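Local coordinates for trypsin-resistant surface T6 protein (Streptococcus pyogenes serotype M6, PDB 4P0D) that forms the backbone subunit of cell-surface pili, built from Ig-like domains, and is probably linked to further subunits by a sortase acting at an LPXTG-type signal, at residues S170-S175 / K314-Y319; V352-N355 / Y359-S362; T408-D413 / E422-L427; W426-I431 / S437-N442. The protein carries 1 engineered substitution. All blocks are in the same frame, centred on the assembly; numbering follows the deposited sequence.

Contact 1 of 4, residues S170-S175 / K314-Y319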
loop_
_atom_site.group_PDB
_atom_site.type_symbol
_atom_site.label_atom_id
_atom_site.label_comp_id
_atom_site.label_asym_id
_atom_site.label_seq_id
_atom_site.Cartn_x
_atom_site.Cartn_y
_atom_site.Cartn_z
ATOM N N SER A 170 7.541 19.204 -0.854
ATOM C CA SER A 170 7.644 18.550 0.457
ATOM C C SER A 170 8.066 17.078 0.351
ATOM O O SER A 170 7.577 16.346 -0.503
ATOM C CB SER A 170 6.307 18.634 1.190
ATOM O OG SER A 170 5.932 19.979 1.439
ATOM N N VAL A 171 8.962 16.642 1.225
ATOM C CA VAL A 171 9.352 15.233 1.277
ATOM C C VAL A 171 8.467 14.515 2.299
ATOM O O VAL A 171 8.366 14.909 3.472
ATOM C CB VAL A 171 10.844 15.051 1.614
ATOM C CG1 VAL A 171 11.169 13.625 2.009
ATOM C CG2 VAL A 171 11.707 15.472 0.431
ATOM N N LEU A 172 7.820 13.456 1.835
ATOM C CA LEU A 172 6.926 12.661 2.679
ATOM C C LEU A 172 7.567 11.320 2.997
ATOM O O LEU A 172 8.188 10.698 2.109
ATOM C CB LEU A 172 5.594 12.456 1.957
ATOM C CG LEU A 172 4.838 13.735 1.583
ATOM C CD1 LEU A 172 3.480 13.408 1.013
ATOM C CD2 LEU A 172 4.654 14.634 2.781
ATOM N N SER A 173 7.413 10.875 4.235
ATOM C CA SER A 173 8.104 9.690 4.741
ATOM C C SER A 173 7.066 8.619 5.030
ATOM O O SER A 173 6.231 8.776 5.902
ATOM C CB SER A 173 8.900 10.012 6.004
ATOM O OG SER A 173 9.927 10.947 5.695
ATOM N N TYR A 174 7.147 7.535 4.279
ATOM C CA TYR A 174 6.209 6.440 4.384
ATOM C C TYR A 174 6.863 5.263 5.111
ATOM O O TYR A 174 8.068 5.042 5.028
ATOM C CB TYR A 174 5.793 5.992 2.997
ATOM C CG TYR A 174 5.001 6.996 2.207
ATOM C CD1 TYR A 174 5.632 7.969 1.436
ATOM C CD2 TYR A 174 3.617 6.966 2.212
ATOM C CE1 TYR A 174 4.895 8.875 0.699
ATOM C CE2 TYR A 174 2.871 7.876 1.480
ATOM C CZ TYR A 174 3.510 8.822 0.729
ATOM O OH TYR A 174 2.757 9.701 0.005
ATOM N N SER A 175 6.038 4.513 5.819
ATOM C CA SER A 175 6.480 3.352 6.587
ATOM C C SER A 175 5.438 2.236 6.510
ATOM O O SER A 175 4.229 2.496 6.569
ATOM C CB SER A 175 6.756 3.740 8.038
ATOM O OG SER A 175 5.590 4.192 8.682
ATOM N N LYS A 314 -2.596 5.502 1.773
ATOM C CA LYS A 314 -2.748 6.793 2.445
ATOM C C LYS A 314 -2.947 7.844 1.358
ATOM O O LYS A 314 -2.278 7.824 0.328
ATOM C CB LYS A 314 -1.534 7.116 3.306
ATOM C CG LYS A 314 -1.290 6.140 4.466
ATOM C CD LYS A 314 -2.388 6.135 5.524
ATOM C CE LYS A 314 -2.656 7.513 6.104
ATOM N NZ LYS A 314 -3.830 7.501 7.015
ATOM N N ILE A 315 -3.888 8.737 1.562
ATOM C CA ILE A 315 -4.139 9.786 0.587
ATOM C C ILE A 315 -3.609 11.045 1.213
ATOM O O ILE A 315 -3.876 11.337 2.398
ATOM C CB ILE A 315 -5.643 9.931 0.259
ATOM C CG1 ILE A 315 -6.267 8.578 -0.060
ATOM C CG2 ILE A 315 -5.863 10.892 -0.913
ATOM C CD1 ILE A 315 -7.793 8.622 -0.078
ATOM N N VAL A 316 -2.850 11.802 0.440
ATOM C CA VAL A 316 -2.393 13.079 0.908
ATOM C C VAL A 316 -2.967 14.152 0.000
ATOM O O VAL A 316 -3.038 13.972 -1.205
ATOM C CB VAL A 316 -0.859 13.131 0.981
ATOM C CG1 VAL A 316 -0.398 14.492 1.434
ATOM C CG2 VAL A 316 -0.362 12.059 1.957
ATOM N N TYR A 317 -3.377 15.259 0.611
ATOM C CA TYR A 317 -4.119 16.322 -0.088
ATOM C C TYR A 317 -3.299 17.608 -0.252
ATOM O O TYR A 317 -2.402 17.899 0.541
ATOM C CB TYR A 317 -5.398 16.613 0.679
ATOM C CG TYR A 317 -6.335 15.433 0.708
ATOM C CD1 TYR A 317 -7.167 15.150 -0.377
ATOM C CD2 TYR A 317 -6.366 14.566 1.795
ATOM C CE1 TYR A 317 -8.016 14.060 -0.364
ATOM C CE2 TYR A 317 -7.225 13.474 1.809
ATOM C CZ TYR A 317 -8.043 13.236 0.726
ATOM O OH TYR A 317 -8.882 12.149 0.729
ATOM N N THR A 318 -3.605 18.371 -1.300
ATOM C CA THR A 318 -3.064 19.723 -1.447
ATOM C C THR A 318 -4.195 20.638 -1.886
ATOM O O THR A 318 -5.198 20.176 -2.449
ATOM C CB THR A 318 -1.940 19.816 -2.510
ATOM O OG1 THR A 318 -2.501 19.708 -3.829
ATOM C CG2 THR A 318 -0.930 18.723 -2.352
ATOM N N TYR A 319 -3.997 21.937 -1.660
ATOM C CA TYR A 319 -4.922 22.972 -2.103
ATOM C C TYR A 319 -4.152 24.024 -2.886
ATOM O O TYR A 319 -2.916 24.039 -2.902
ATOM C CB TYR A 319 -5.572 23.655 -0.893
ATOM C CG TYR A 319 -6.109 22.670 0.135
ATOM C CD1 TYR A 319 -7.185 21.841 -0.169
ATOM C CD2 TYR A 319 -5.510 22.547 1.386
ATOM C CE1 TYR A 319 -7.671 20.925 0.750
ATOM C CE2 TYR A 319 -5.994 21.635 2.323
ATOM C CZ TYR A 319 -7.070 20.821 2.000
ATOM O OH TYR A 319 -7.544 19.901 2.926
HETATM O O HOH W 1 0.150 9.123 -0.569
#
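Leu172 and Val316 carry the dry half of this contact, their methyl groups meeting tip to tip between two strands that are not hydrogen-bonded to each other. CD1 of Leu172 lies 4.0 Å from Val316 CG1, while Val316 CG2 is only slightly further from the same leucine methyl at 4.2 Å; one methyl thus rests against both branches of the valine. The torsions account for this: Val316 CG1 is anti to the backbone N (chi1 178°) and CG2 lies beside it, which presents both valine branches toward 170-175.

The second half is polar. The phenol of Tyr174 extends toward 314-319, and its OH donates to a water 2.7 Å away. That water in turn donates to the main-chain O of Lys314 over 2.9 Å, so a single solvent molecule bridges the two strands. The tyrosine OH also passes Val316 CG2 at a long 4.4 Å, and the bridge therefore sits beside the methyl cluster.

Further out, Leu172 and Tyr174 are held by backbone bonds to Ala263 and Tyr261, and both side chains also lean on Val154; across the gap, the asparagine side chains of Asn278 and Asn276 bind Lys314 N and Val316 O. CA separations of 9.5 Å for Leu172 and Val316 and 9.2 Å for Tyr174 and Lys314 are too wide for paired strands and fit facing sheets, as in the core of the Cna-B-like, Ig-type beta sandwich of this pilin.

Contact 2 of 4, residues V352-N355 / Y359-S362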
loop_
_atom_site.group_PDB
_atom_site.type_symbol
_atom_site.label_atom_id
_atom_site.label_comp_id
_atom_site.label_asym_id
_atom_site.label_seq_id
_atom_site.Cartn_x
_atom_site.Cartn_y
_atom_site.Cartn_z
ATOM N N VAL A 352 2.961 34.837 -8.791
ATOM C CA VAL A 352 1.886 34.699 -9.766
ATOM C C VAL A 352 1.624 36.035 -10.455
ATOM O O VAL A 352 1.917 37.092 -9.914
ATOM C CB VAL A 352 0.607 34.146 -9.104
ATOM C CG1 VAL A 352 0.926 32.871 -8.323
ATOM C CG2 VAL A 352 -0.033 35.165 -8.180
ATOM N N THR A 353 1.067 35.957 -11.653
ATOM C CA THR A 353 0.724 37.132 -12.437
ATOM C C THR A 353 -0.747 37.074 -12.805
ATOM O O THR A 353 -1.202 36.039 -13.277
ATOM C CB THR A 353 1.579 37.140 -13.714
ATOM O OG1 THR A 353 2.951 37.272 -13.346
ATOM C CG2 THR A 353 1.185 38.286 -14.629
ATOM N N THR A 354 -1.507 38.158 -12.598
ATOM C CA THR A 354 -2.949 38.101 -12.892
ATOM C C THR A 354 -3.220 38.086 -14.397
ATOM O O THR A 354 -2.467 38.655 -15.184
ATOM C CB THR A 354 -3.761 39.230 -12.226
ATOM O OG1 THR A 354 -3.347 40.503 -12.732
ATOM C CG2 THR A 354 -3.601 39.199 -10.693
ATOM N N ASN A 355 -4.300 37.422 -14.792
ATOM C CA ASN A 355 -4.656 37.285 -16.207
ATOM C C ASN A 355 -5.711 38.306 -16.646
ATOM O O ASN A 355 -6.091 39.187 -15.859
ATOM C CB ASN A 355 -5.089 35.846 -16.493
ATOM C CG ASN A 355 -6.496 35.519 -16.008
ATOM O OD1 ASN A 355 -7.223 36.352 -15.447
ATOM N ND2 ASN A 355 -6.891 34.280 -16.229
ATOM N N TYR A 359 -7.540 37.105 -12.398
ATOM C CA TYR A 359 -7.360 35.925 -11.546
ATOM C C TYR A 359 -5.924 35.439 -11.553
ATOM O O TYR A 359 -5.251 35.518 -12.575
ATOM C CB TYR A 359 -8.285 34.765 -11.991
ATOM C CG TYR A 359 -9.735 34.922 -11.589
ATOM C CD1 TYR A 359 -10.105 34.906 -10.257
ATOM C CD2 TYR A 359 -10.748 35.071 -12.550
ATOM C CE1 TYR A 359 -11.427 35.054 -9.872
ATOM C CE2 TYR A 359 -12.083 35.196 -12.168
ATOM C CZ TYR A 359 -12.406 35.200 -10.830
ATOM O OH TYR A 359 -13.711 35.355 -10.407
ATOM N N ALA A 360 -5.478 34.926 -10.402
ATOM C CA ALA A 360 -4.194 34.230 -10.276
ATOM C C ALA A 360 -4.367 32.980 -9.397
ATOM O O ALA A 360 -5.238 32.954 -8.537
ATOM C CB ALA A 360 -3.153 35.160 -9.677
ATOM N N ILE A 361 -3.548 31.952 -9.620
ATOM C CA ILE A 361 -3.581 30.755 -8.786
ATOM C C ILE A 361 -2.167 30.322 -8.401
ATOM O O ILE A 361 -1.247 30.370 -9.215
ATOM C CB ILE A 361 -4.295 29.571 -9.485
ATOM C CG1 ILE A 361 -5.751 29.926 -9.785
ATOM C CG2 ILE A 361 -4.266 28.328 -8.611
ATOM C CD1 ILE A 361 -6.457 28.876 -10.612
ATOM N N SER A 362 -2.016 29.887 -7.159
ATOM C CA SER A 362 -0.724 29.456 -6.636
ATOM C C SER A 362 -0.439 27.999 -6.987
ATOM O O SER A 362 -1.337 27.258 -7.388
ATOM C CB SER A 362 -0.708 29.597 -5.128
ATOM O OG SER A 362 -1.395 28.528 -4.487
HETATM O O HOH W 2 -3.149 34.163 -13.791
#
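Val352 and Ala360 form the tight end of this contact. CG2 of Val352 presses on Ala360 CB at 3.5 Å, tighter than usual for two carbons. The CB bond of Val352 points toward 359-362, and the torsion (chi1 -52° for CG1) sets CG2, between the backbone N and the carbonyl carbon, against Ala360, and Val352 CG1 3.4 Å from Ile361 O. Phe323 backs both residues, and Thr354 CG2 reaches the alanine methyl more loosely at 4.2 Å.

At the other end, Asn355 N donates to Tyr359 O (3.1 Å), and Tyr359 N returns a bond to Asn355 OD1 at 3.2 Å, approaching from above the amide carbonyl plane and not along a lone pair. The asparagine side chain thus stands in for the backbone carbonyl expected in a regular antiparallel pair. Between these ends the strands do not close directly: a water donates to both Thr353 O and Tyr359 O, each 2.8 Å away. The tyrosine ring stacks on Phe461.

The two short segments run 157° apart end to end, yet their strands belong to different sheets, 348-353 pairing with 338-343 and 359-361 with 320-327, which makes the connection a beta arch. With Asn355 N and the water both donating to it, Tyr359 O is well satisfied; the polar clasp probably fixes the turn while methyl packing spaces the sheets.

Contact 3 of 4, residues T408-D413 / E422-L427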
loop_
_atom_site.group_PDB
_atom_site.type_symbol
_atom_site.label_atom_id
_atom_site.label_comp_id
_atom_site.label_asym_id
_atom_site.label_seq_id
_atom_site.Cartn_x
_atom_site.Cartn_y
_atom_site.Cartn_z
ATOM N N THR A 408 6.085 25.206 -12.580
ATOM C CA THR A 408 6.926 26.380 -12.331
ATOM C C THR A 408 8.251 26.253 -13.072
ATOM O O THR A 408 8.796 25.152 -13.221
ATOM C CB THR A 408 7.223 26.565 -10.820
ATOM O OG1 THR A 408 5.997 26.680 -10.090
ATOM C CG2 THR A 408 8.079 27.810 -10.560
ATOM N N THR A 409 8.762 27.396 -13.518
ATOM C CA THR A 409 10.065 27.488 -14.142
ATOM C C THR A 409 11.084 28.040 -13.159
ATOM O O THR A 409 10.979 29.188 -12.727
ATOM C CB THR A 409 10.008 28.398 -15.377
ATOM O OG1 THR A 409 8.939 27.960 -16.238
ATOM C CG2 THR A 409 11.347 28.359 -16.134
ATOM N N TYR A 410 12.072 27.214 -12.823
ATOM C CA TYR A 410 13.106 27.589 -11.876
ATOM C C TYR A 410 14.390 27.930 -12.580
ATOM O O TYR A 410 14.605 27.523 -13.729
ATOM C CB TYR A 410 13.395 26.445 -10.915
ATOM C CG TYR A 410 12.181 25.980 -10.196
ATOM C CD1 TYR A 410 11.580 26.782 -9.242
ATOM C CD2 TYR A 410 11.609 24.742 -10.483
ATOM C CE1 TYR A 410 10.441 26.368 -8.580
ATOM C CE2 TYR A 410 10.474 24.318 -9.828
ATOM C CZ TYR A 410 9.891 25.139 -8.879
ATOM O OH TYR A 410 8.765 24.720 -8.218
ATOM N N THR A 411 15.229 28.693 -11.880
ATOM C CA THR A 411 16.622 28.876 -12.247
ATOM C C THR A 411 17.409 28.734 -10.965
ATOM O O THR A 411 16.865 28.954 -9.885
ATOM C CB THR A 411 16.902 30.262 -12.885
ATOM O OG1 THR A 411 18.268 30.332 -13.304
ATOM C CG2 THR A 411 16.638 31.420 -11.913
ATOM N N SER A 412 18.679 28.363 -11.080
ATOM C CA SER A 412 19.592 28.369 -9.936
ATOM C C SER A 412 20.457 29.632 -9.936
ATOM O O SER A 412 21.296 29.841 -9.051
ATOM C CB SER A 412 20.457 27.117 -9.957
ATOM O OG SER A 412 21.066 26.944 -11.235
ATOM N N ASP A 413 20.223 30.494 -10.919
ATOM C CA ASP A 413 20.951 31.751 -11.033
ATOM C C ASP A 413 20.173 32.865 -10.337
ATOM O O ASP A 413 19.173 33.356 -10.877
ATOM C CB ASP A 413 21.144 32.063 -12.521
ATOM C CG ASP A 413 22.082 33.222 -12.770
ATOM O OD1 ASP A 413 22.349 34.023 -11.847
ATOM O OD2 ASP A 413 22.551 33.330 -13.920
ATOM N N GLU A 422 13.427 36.267 -3.772
ATOM C CA GLU A 422 14.203 35.378 -2.929
ATOM C C GLU A 422 14.115 33.920 -3.387
ATOM O O GLU A 422 13.287 33.525 -4.222
ATOM C CB GLU A 422 13.769 35.506 -1.462
ATOM C CG GLU A 422 12.499 34.763 -1.101
ATOM C CD GLU A 422 11.795 35.361 0.101
ATOM O OE1 GLU A 422 11.556 34.627 1.099
ATOM O OE2 GLU A 422 11.469 36.565 0.032
ATOM N N GLN A 423 14.998 33.134 -2.809
ATOM C CA GLN A 423 15.023 31.708 -3.007
ATOM C C GLN A 423 13.715 31.079 -2.537
ATOM O O GLN A 423 13.204 31.411 -1.457
ATOM C CB GLN A 423 16.183 31.131 -2.210
ATOM C CG GLN A 423 16.450 29.674 -2.507
ATOM C CD GLN A 423 17.512 29.097 -1.604
ATOM O OE1 GLN A 423 18.247 29.830 -0.949
ATOM N NE2 GLN A 423 17.594 27.774 -1.560
ATOM N N VAL A 424 13.172 30.174 -3.345
ATOM C CA VAL A 424 11.927 29.481 -2.995
ATOM C C VAL A 424 12.139 28.013 -2.602
ATOM O O VAL A 424 11.285 27.429 -1.948
ATOM C CB VAL A 424 10.872 29.592 -4.111
ATOM C CG1 VAL A 424 10.457 31.045 -4.282
ATOM C CG2 VAL A 424 11.365 29.010 -5.431
ATOM N N GLY A 425 13.267 27.423 -2.996
ATOM C CA GLY A 425 13.599 26.088 -2.560
ATOM C C GLY A 425 14.936 25.613 -3.083
ATOM O O GLY A 425 15.880 26.410 -3.234
ATOM N N TRP A 426 15.000 24.317 -3.367
ATOM C CA TRP A 426 16.229 23.653 -3.799
ATOM C C TRP A 426 15.981 22.720 -4.982
ATOM O O TRP A 426 14.899 22.152 -5.127
ATOM C CB TRP A 426 16.811 22.847 -2.636
ATOM C CG TRP A 426 17.147 23.701 -1.428
ATOM C CD1 TRP A 426 16.376 23.907 -0.321
ATOM C CD2 TRP A 426 18.350 24.447 -1.223
ATOM N NE1 TRP A 426 17.022 24.740 0.562
ATOM C CE2 TRP A 426 18.241 25.081 0.035
ATOM C CE3 TRP A 426 19.522 24.631 -1.977
ATOM C CZ2 TRP A 426 19.251 25.904 0.554
ATOM C CZ3 TRP A 426 20.533 25.461 -1.449
ATOM C CH2 TRP A 426 20.382 26.084 -0.209
ATOM N N LEU A 427 17.023 22.522 -5.781
ATOM C CA LEU A 427 16.992 21.609 -6.912
ATOM C C LEU A 427 18.072 20.563 -6.741
ATOM O O LEU A 427 19.214 20.898 -6.445
ATOM C CB LEU A 427 17.226 22.387 -8.214
ATOM C CG LEU A 427 16.061 23.284 -8.654
ATOM C CD1 LEU A 427 16.492 24.270 -9.726
ATOM C CD2 LEU A 427 14.903 22.428 -9.146
#
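Tyr410 and Leu427 are neighbours on one face of a four-stranded antiparallel sheet, from strands that do not pair with each other: 445-451 runs between 409-411 and 425-428. The nearest approach is Tyr410 CB to Leu427 CD1 at 4.0 Å. Further along the ring, Tyr410 CE1 lies 4.2 Å from Val424 CG2, and both this methyl and Leu427 CD2 come at the ring obliquely. Tyr410 CG is anti to the carbonyl carbon (chi1 -56°), which turns the ring toward 422-427; Phe432 stacks on the same ring.

Val424 is part of a classic beta bulge, in which it and Gly425 both face Ala447 on the intervening strand 445-451. Beside the bulge the extended Gln423 side chain reaches forward along the strand: NE2 donates to Gly425 O at 2.8 Å, nearly straight (172°) and in the plane of the glutamine amide, though above the acceptor's carbonyl plane. The same NE2 is 3.1 Å above the Trp426 ring plane, over its centre. On the other segment strand 409-411 gives way to an ST turn, with Asp413 N donating to Thr411 OG1 over 3.1 Å.

Contact 4 of 4, residues W426-I431 / S437-N442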
loop_
_atom_site.group_PDB
_atom_site.type_symbol
_atom_site.label_atom_id
_atom_site.label_comp_id
_atom_site.label_asym_id
_atom_site.label_seq_id
_atom_site.Cartn_x
_atom_site.Cartn_y
_atom_site.Cartn_z
ATOM N N TRP A 426 15.000 24.317 -3.367
ATOM C CA TRP A 426 16.229 23.653 -3.799
ATOM C C TRP A 426 15.981 22.720 -4.982
ATOM O O TRP A 426 14.899 22.152 -5.127
ATOM C CB TRP A 426 16.811 22.847 -2.636
ATOM C CG TRP A 426 17.147 23.701 -1.428
ATOM C CD1 TRP A 426 16.376 23.907 -0.321
ATOM C CD2 TRP A 426 18.350 24.447 -1.223
ATOM N NE1 TRP A 426 17.022 24.740 0.562
ATOM C CE2 TRP A 426 18.241 25.081 0.035
ATOM C CE3 TRP A 426 19.522 24.631 -1.977
ATOM C CZ2 TRP A 426 19.251 25.904 0.554
ATOM C CZ3 TRP A 426 20.533 25.461 -1.449
ATOM C CH2 TRP A 426 20.382 26.084 -0.209
ATOM N N LEU A 427 17.023 22.522 -5.781
ATOM C CA LEU A 427 16.992 21.609 -6.912
ATOM C C LEU A 427 18.072 20.563 -6.741
ATOM O O LEU A 427 19.214 20.898 -6.445
ATOM C CB LEU A 427 17.226 22.387 -8.214
ATOM C CG LEU A 427 16.061 23.284 -8.654
ATOM C CD1 LEU A 427 16.492 24.270 -9.726
ATOM C CD2 LEU A 427 14.903 22.428 -9.146
ATOM N N LYS A 428 17.706 19.296 -6.903
ATOM C CA LYS A 428 18.669 18.196 -6.869
ATOM C C LYS A 428 18.300 17.165 -7.927
ATOM O O LYS A 428 17.216 16.572 -7.854
ATOM C CB LYS A 428 18.664 17.517 -5.499
ATOM C CG LYS A 428 19.747 16.467 -5.353
ATOM C CD LYS A 428 19.672 15.778 -4.010
ATOM C CE LYS A 428 20.619 14.595 -3.950
ATOM N NZ LYS A 428 20.425 13.872 -2.663
ATOM N N ASN A 429 19.195 16.951 -8.893
ATOM C CA ASN A 429 18.937 16.026 -10.018
ATOM C C ASN A 429 17.593 16.267 -10.694
ATOM O O ASN A 429 16.816 15.331 -10.888
ATOM C CB ASN A 429 18.983 14.577 -9.543
ATOM C CG ASN A 429 20.315 14.208 -8.932
ATOM O OD1 ASN A 429 21.374 14.665 -9.391
ATOM N ND2 ASN A 429 20.276 13.390 -7.883
ATOM N N GLY A 430 17.307 17.525 -11.005
ATOM C CA GLY A 430 16.043 17.891 -11.648
ATOM C C GLY A 430 14.824 18.074 -10.746
ATOM O O GLY A 430 13.831 18.650 -11.181
ATOM N N ILE A 431 14.881 17.608 -9.498
ATOM C CA ILE A 431 13.698 17.586 -8.631
ATOM C C ILE A 431 13.661 18.818 -7.724
ATOM O O ILE A 431 14.683 19.190 -7.130
ATOM C CB ILE A 431 13.674 16.297 -7.772
ATOM C CG1 ILE A 431 13.686 15.059 -8.680
ATOM C CG2 ILE A 431 12.461 16.270 -6.848
ATOM C CD1 ILE A 431 13.575 13.746 -7.937
ATOM N N SER A 437 12.369 20.984 3.134
ATOM C CA SER A 437 12.803 19.656 2.727
ATOM C C SER A 437 14.169 19.701 2.024
ATOM O O SER A 437 14.446 18.895 1.138
ATOM C CB SER A 437 11.748 19.016 1.830
ATOM O OG SER A 437 10.677 18.515 2.609
ATOM N N ARG A 438 15.024 20.638 2.431
ATOM C CA ARG A 438 16.374 20.749 1.860
ATOM C C ARG A 438 17.112 19.408 1.937
ATOM O O ARG A 438 17.325 18.896 3.046
ATOM C CB ARG A 438 17.163 21.828 2.606
ATOM C CG ARG A 438 18.557 22.052 2.047
ATOM C CD ARG A 438 19.315 23.036 2.901
ATOM N NE ARG A 438 20.590 23.440 2.309
ATOM C CZ ARG A 438 21.309 24.473 2.751
ATOM N NH1 ARG A 438 20.887 25.204 3.778
ATOM N NH2 ARG A 438 22.451 24.789 2.155
ATOM N N PRO A 439 17.456 18.815 0.769
ATOM C CA PRO A 439 18.078 17.507 0.765
ATOM C C PRO A 439 19.588 17.602 0.914
ATOM O O PRO A 439 20.164 18.693 0.825
ATOM C CB PRO A 439 17.716 16.958 -0.624
ATOM C CG PRO A 439 17.721 18.178 -1.490
ATOM C CD PRO A 439 17.217 19.297 -0.616
ATOM N N THR A 440 20.214 16.460 1.150
ATOM C CA THR A 440 21.661 16.386 1.287
ATOM C C THR A 440 22.325 16.189 -0.083
ATOM O O THR A 440 21.663 15.825 -1.052
ATOM C CB THR A 440 22.037 15.214 2.203
ATOM O OG1 THR A 440 21.586 13.989 1.618
ATOM C CG2 THR A 440 21.367 15.373 3.553
ATOM N N GLY A 441 23.633 16.424 -0.154
ATOM C CA GLY A 441 24.401 16.252 -1.399
ATOM C C GLY A 441 25.208 17.501 -1.683
ATOM O O GLY A 441 24.869 18.574 -1.197
ATOM N N ASN A 442 26.274 17.373 -2.474
ATOM C CA ASN A 442 27.143 18.515 -2.766
ATOM C C ASN A 442 26.720 19.218 -4.061
ATOM O O ASN A 442 27.328 20.211 -4.452
ATOM C CB ASN A 442 28.605 18.074 -2.852
#
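Trp426 and Arg438 lie face against face where the loop 437-442 folds back over a beta hairpin, whose type I' turn runs from Lys428 to Ile431 and is closed by reciprocal backbone bonds between those two residues. Arg438 CG is anti to the backbone N (chi1 -178°) and the chain stays extended as far as NE; this extended chain crosses the indole obliquely from the five-membered ring to the CZ2-CH2 side. Its aliphatic part covers the five-membered ring in a CH-pi contact: Arg438 CG is 3.6 Å from the centroid of that Trp426 ring and 18° off the normal. The guanidinium continues over the CZ2-CH2 rim of the six-membered ring, not its centre, with Arg438 NE 3.3 Å from Trp426 CZ2 and Arg438 NH2 3.4 Å from Trp426 CH2. The two planes are only 16° apart, and the guanidinium stacks nearly flat on the indole, which may add some electrostatic attraction.

Pro439 packs next to this pair, its CD 4.1 Å from Trp426 CB. Its CG touches Lys428 CD at 4.0 Å, the lysine and the proline ring sliding past each other in opposite directions. Lys428 is extended along its full length, CG again anti to the backbone N, and this straight chain carries the ammonium group past the proline to the loop main chain, where NZ donates to Thr440 O at 2.8 Å.

In the fold
Contacts 1, 2 and 3 follow in series along the chain, and contact 4 begins on the strand where contact 3 ends. Contact 1 probably joins facing sheets of the Cna-B-like sandwich; contact 2, in the prealbumin-like fold, has its centre about 26 Å away. Contacts 3 and 4 both use strand 425-428, share Trp426 and Leu427 and lie about 11 Å apart between centres; the centre of contact 3 in turn is about 19 Å from that of contact 2, without touching it. Between contacts 1 and 4, Val171 N is 2.9 Å from Ser437 OG, a probable hydrogen bond, so loop 437-442 touches the end of strand 171-179, consistent with packing between successive domains.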